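Soluble lytic murein transglycosylase (Pseudomonas aeruginosa, PDB 5OHU) cleaves the glycan strands of bacterial peptidoglycan as a lytic transglycosylase, turning the polymer over both exolytically and endolytically. Local coordinates at residues 44-49 and 67-72; 51-56 and 60-65. All coordinates share one frame; numbering follows the deposited sequence.

Interaction 1: residues 44-49 and 67-72; sequences GNSAPY and YDELTH
S46 and Y49 pack on E69 in a small, buried van der Waals contact that joins the entrance and first turn of helix 47-52 to the last turns of helix 62-72, in the N-terminal helical part of the chain. It is a contact of side chains without any hydrogen bond across it: the CA atoms of S46 and E69 are 6.6 Å apart, and only 147 Å² is buried in total. E69 does most of the touching. Its CG meets S46 CB at 3.6 Å and Y49 CD2 at 3.8 Å, while its CB lies 3.9 Å from Y49 CE2, so the aliphatic part of the glutamate comes obliquely to the CD2-CE2 part of the tyrosine ring. With CG anti to the backbone N (chi1 -155°) and a bend at chi2 (-85°), the chain extends toward helix 47-52 and then turns its carboxylate past S46; the carboxylate and Y49 ring planes are 23° apart. E69 OE2 comes within 3.6 Å of S46 OG, a packing distance here; the polar partner of OE2 is R73, one turn further on, through a salt bridge to its NE. L41 of helix 33-41 touches both Y49 and E69. G44, with positive phi, is the C-prime residue of a Schellman motif, N45 N reaching A40 O and G44 N reaching L41 O. N45 OD1 then accepts from A47 N at 2.9 Å, capping the next helix. The Schellman motif thus ends helix 33-41 and the N45 capping bond starts helix 47-52, and together they make the short connection between these two helices in the all-helical region of an Slt70-like transglycosylase.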
# COMPACT_ATOMS: atom_id res chain seq x y z
N GLY A 44 -14.39 -33.78 12.77
CA GLY A 44 -14.15 -35.13 13.22
C GLY A 44 -14.46 -36.25 12.24
O GLY A 44 -13.71 -37.22 12.16
N ASN A 45 -15.57 -36.15 11.50
CA ASN A 45 -16.12 -37.29 10.77
C ASN A 45 -15.91 -37.12 9.27
O ASN A 45 -16.63 -36.35 8.62
CB ASN A 45 -17.61 -37.46 11.09
CG ASN A 45 -18.23 -38.60 10.32
OD1 ASN A 45 -17.53 -39.46 9.80
ND2 ASN A 45 -19.56 -38.62 10.25
N SER A 46 -14.97 -37.88 8.71
CA SER A 46 -14.70 -37.85 7.28
C SER A 46 -15.47 -38.90 6.48
O SER A 46 -15.29 -38.98 5.26
CB SER A 46 -13.19 -37.99 7.03
OG SER A 46 -12.68 -39.26 7.42
N ALA A 47 -16.33 -39.70 7.12
CA ALA A 47 -16.99 -40.77 6.37
C ALA A 47 -17.96 -40.24 5.31
O ALA A 47 -17.89 -40.70 4.16
CB ALA A 47 -17.68 -41.74 7.34
N PRO A 48 -18.88 -39.30 5.61
CA PRO A 48 -19.77 -38.82 4.53
C PRO A 48 -19.02 -38.23 3.35
O PRO A 48 -19.41 -38.47 2.20
CB PRO A 48 -20.64 -37.77 5.24
CG PRO A 48 -20.65 -38.19 6.66
CD PRO A 48 -19.27 -38.74 6.92
N TYR A 49 -17.94 -37.48 3.58
CA TYR A 49 -17.20 -36.90 2.47
C TYR A 49 -16.68 -37.98 1.52
O TYR A 49 -16.85 -37.86 0.30
CB TYR A 49 -16.06 -36.02 2.98
CG TYR A 49 -14.94 -35.92 1.97
CD1 TYR A 49 -15.08 -35.15 0.82
CD2 TYR A 49 -13.77 -36.64 2.15
CE1 TYR A 49 -14.07 -35.10 -0.13
CE2 TYR A 49 -12.75 -36.59 1.21
CZ TYR A 49 -12.90 -35.82 0.08
OH TYR A 49 -11.87 -35.79 -0.84
N TYR A 67 -9.76 -30.80 0.66
CA TYR A 67 -8.64 -30.09 1.27
C TYR A 67 -8.65 -30.26 2.79
O TYR A 67 -7.61 -30.51 3.40
CB TYR A 67 -8.70 -28.61 0.90
CG TYR A 67 -7.63 -27.78 1.55
CD1 TYR A 67 -7.80 -27.26 2.83
CD2 TYR A 67 -6.44 -27.50 0.89
CE1 TYR A 67 -6.83 -26.48 3.42
CE2 TYR A 67 -5.47 -26.74 1.48
CZ TYR A 67 -5.66 -26.23 2.75
OH TYR A 67 -4.69 -25.45 3.32
N ASP A 68 -9.82 -30.09 3.41
CA ASP A 68 -9.88 -30.23 4.86
C ASP A 68 -9.54 -31.65 5.29
O ASP A 68 -8.78 -31.87 6.24
CB ASP A 68 -11.26 -29.83 5.38
CG ASP A 68 -11.63 -28.40 5.03
OD1 ASP A 68 -10.73 -27.53 5.00
OD2 ASP A 68 -12.82 -28.14 4.79
N GLU A 69 -10.09 -32.63 4.59
CA GLU A 69 -9.88 -34.02 4.97
C GLU A 69 -8.41 -34.40 4.83
O GLU A 69 -7.83 -35.03 5.73
CB GLU A 69 -10.76 -34.92 4.12
CG GLU A 69 -11.08 -36.26 4.75
CD GLU A 69 -10.02 -37.30 4.50
OE1 GLU A 69 -9.21 -37.10 3.56
OE2 GLU A 69 -9.99 -38.31 5.24
N LEU A 70 -7.77 -34.00 3.74
CA LEU A 70 -6.36 -34.31 3.57
C LEU A 70 -5.51 -33.61 4.62
O LEU A 70 -4.56 -34.20 5.16
CB LEU A 70 -5.90 -33.91 2.16
CG LEU A 70 -4.47 -34.30 1.81
CD1 LEU A 70 -4.32 -35.82 1.91
CD2 LEU A 70 -4.09 -33.80 0.42
N THR A 71 -5.85 -32.36 4.95
CA THR A 71 -5.05 -31.61 5.91
C THR A 71 -5.10 -32.28 7.28
O THR A 71 -4.08 -32.39 7.97
CB THR A 71 -5.55 -30.17 5.96
OG1 THR A 71 -5.27 -29.56 4.70
CG2 THR A 71 -4.85 -29.36 7.06
N HIS A 72 -6.27 -32.79 7.66
CA HIS A 72 -6.42 -33.41 8.98
C HIS A 72 -5.51 -34.62 9.14
O HIS A 72 -4.92 -34.82 10.20
CB HIS A 72 -7.87 -33.80 9.23
CG HIS A 72 -8.07 -34.47 10.55
ND1 HIS A 72 -7.74 -33.87 11.75
CD2 HIS A 72 -8.50 -35.72 10.86
CE1 HIS A 72 -7.99 -34.70 12.74
NE2 HIS A 72 -8.45 -35.83 12.23

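Interaction 2: residues 51-56 and 60-65; sequences ASRSAL and PLEPYL
S52 opens the contact with its backbone: its O is 4.2 Å from E62 OE2, while its hydroxyl is hydrogen-bonded back to P48 O and so takes no polar part across the interface. At R53 the same carboxylate oxygen comes closer, with E62 OE2 3.5 Å from R53 CA and 4.0 Å from R53 CG. The arginine nevertheless makes no salt bridge to it. Its chain bends at chi3 and leads away, leaving R53 NE 6.5 Å from E62 OE2 and weakly hydrogen-bonded to M50 O. Further along, L56 meets E62 on two fronts. L56 O approaches E62 CB at 3.3 Å, and the leucine side chain borders the other carboxylate oxygen, L56 CD1 lying 3.7 Å from E62 OE1. The glutamate reaches this place because CG is anti to its backbone N (chi1 173°) and the chain then bends at chi2 (75°), which brings OE2 against R53 and OE1 against L56, the glutamate and leucine side chains crossing at about a right angle. Of the two oxygens, OE1 is buried by the contact and has no partner in the model. A carboxylate held against a leucine, near two backbone carbonyls and with no guanidinium contact, may favour the protonated form more than a solvated glutamate does, although the positive charge of R53 nearby would work against this.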
# COMPACT_ATOMS: atom_id res chain seq x y z
N ALA A 51 -17.83 -40.89 1.03
CA ALA A 51 -18.97 -41.50 0.37
C ALA A 51 -19.53 -40.63 -0.75
O ALA A 51 -20.31 -41.14 -1.57
CB ALA A 51 -20.07 -41.79 1.39
N SER A 52 -19.17 -39.35 -0.81
CA SER A 52 -19.72 -38.42 -1.78
C SER A 52 -18.73 -38.02 -2.86
O SER A 52 -19.11 -37.27 -3.77
CB SER A 52 -20.23 -37.16 -1.06
OG SER A 52 -21.23 -37.48 -0.11
N ARG A 53 -17.48 -38.50 -2.79
CA ARG A 53 -16.43 -38.00 -3.68
C ARG A 53 -16.79 -38.17 -5.15
O ARG A 53 -16.50 -37.28 -5.97
CB ARG A 53 -15.11 -38.71 -3.37
CG ARG A 53 -14.50 -38.31 -2.05
CD ARG A 53 -13.18 -39.01 -1.87
NE ARG A 53 -13.34 -40.45 -1.89
CZ ARG A 53 -12.34 -41.32 -1.88
NH1 ARG A 53 -12.58 -42.63 -1.90
NH2 ARG A 53 -11.09 -40.88 -1.85
N SER A 54 -17.43 -39.28 -5.52
CA SER A 54 -17.85 -39.47 -6.90
C SER A 54 -19.12 -38.69 -7.22
O SER A 54 -19.21 -38.04 -8.26
CB SER A 54 -18.05 -40.96 -7.19
OG SER A 54 -16.81 -41.65 -7.11
N ALA A 55 -20.11 -38.73 -6.32
CA ALA A 55 -21.35 -37.97 -6.50
C ALA A 55 -21.14 -36.46 -6.46
O ALA A 55 -22.09 -35.72 -6.73
CB ALA A 55 -22.36 -38.36 -5.43
N LEU A 56 -19.94 -35.99 -6.13
CA LEU A 56 -19.69 -34.55 -6.08
C LEU A 56 -18.45 -34.15 -6.87
O LEU A 56 -17.94 -33.05 -6.68
CB LEU A 56 -19.56 -34.07 -4.63
CG LEU A 56 -20.84 -34.02 -3.80
CD1 LEU A 56 -20.53 -33.59 -2.38
CD2 LEU A 56 -21.83 -33.06 -4.43
N PRO A 60 -18.51 -27.53 -7.62
CA PRO A 60 -17.25 -26.75 -7.61
C PRO A 60 -16.59 -26.64 -6.25
O PRO A 60 -15.36 -26.52 -6.20
CB PRO A 60 -17.69 -25.38 -8.14
CG PRO A 60 -18.89 -25.67 -8.97
CD PRO A 60 -19.61 -26.78 -8.26
N LEU A 61 -17.34 -26.65 -5.15
CA LEU A 61 -16.74 -26.51 -3.82
C LEU A 61 -16.12 -27.80 -3.28
O LEU A 61 -15.47 -27.77 -2.23
CB LEU A 61 -17.79 -25.99 -2.84
CG LEU A 61 -18.44 -24.65 -3.19
CD1 LEU A 61 -19.21 -24.15 -1.99
CD2 LEU A 61 -17.38 -23.63 -3.63
N GLU A 62 -16.31 -28.93 -3.97
CA GLU A 62 -15.81 -30.21 -3.47
C GLU A 62 -14.33 -30.19 -3.12
O GLU A 62 -13.96 -30.81 -2.10
CB GLU A 62 -16.10 -31.32 -4.49
CG GLU A 62 -15.47 -32.67 -4.16
CD GLU A 62 -16.18 -33.41 -3.02
OE1 GLU A 62 -16.97 -32.78 -2.28
OE2 GLU A 62 -15.94 -34.63 -2.88
N PRO A 63 -13.44 -29.53 -3.87
CA PRO A 63 -12.03 -29.51 -3.46
C PRO A 63 -11.80 -28.93 -2.07
O PRO A 63 -10.76 -29.23 -1.47
CB PRO A 63 -11.37 -28.65 -4.54
CG PRO A 63 -12.21 -28.86 -5.74
CD PRO A 63 -13.61 -28.99 -5.23
N TYR A 64 -12.73 -28.12 -1.54
CA TYR A 64 -12.57 -27.59 -0.19
C TYR A 64 -12.73 -28.69 0.86
O TYR A 64 -12.00 -28.71 1.86
CB TYR A 64 -13.56 -26.45 0.06
CG TYR A 64 -13.05 -25.11 -0.44
CD1 TYR A 64 -12.88 -24.86 -1.79
CD2 TYR A 64 -12.74 -24.09 0.45
CE1 TYR A 64 -12.41 -23.66 -2.25
CE2 TYR A 64 -12.27 -22.86 0.00
CZ TYR A 64 -12.11 -22.65 -1.35
OH TYR A 64 -11.65 -21.46 -1.85
N LEU A 65 -13.67 -29.62 0.66
CA LEU A 65 -13.80 -30.73 1.60
C LEU A 65 -12.61 -31.67 1.49
O LEU A 65 -12.03 -32.07 2.51
CB LEU A 65 -15.10 -31.48 1.37
CG LEU A 65 -16.38 -30.64 1.50
CD1 LEU A 65 -17.62 -31.52 1.31
CD2 LEU A 65 -16.42 -29.92 2.84

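How the interactions relate
Both contacts join helix 47-52, or residues adjoining it, to helix 62-72, and their centres are 11 Å apart. Interaction 2 lies near the start of helix 62-72 and interaction 1 near its end. Y49 connects them: its CE1 is 3.4 Å from E62 OE2 and its CD1 is 3.7 Å from L65 CB, so one ring packs against residues of both. Y67 of helix 62-72 touches helix 95-108, while Y64 of that helix and L61 just before it touch helix 408-418. Each contact is about 38 Å, centre to centre, from the middle of the chain, and both belong to its helical N-terminal part.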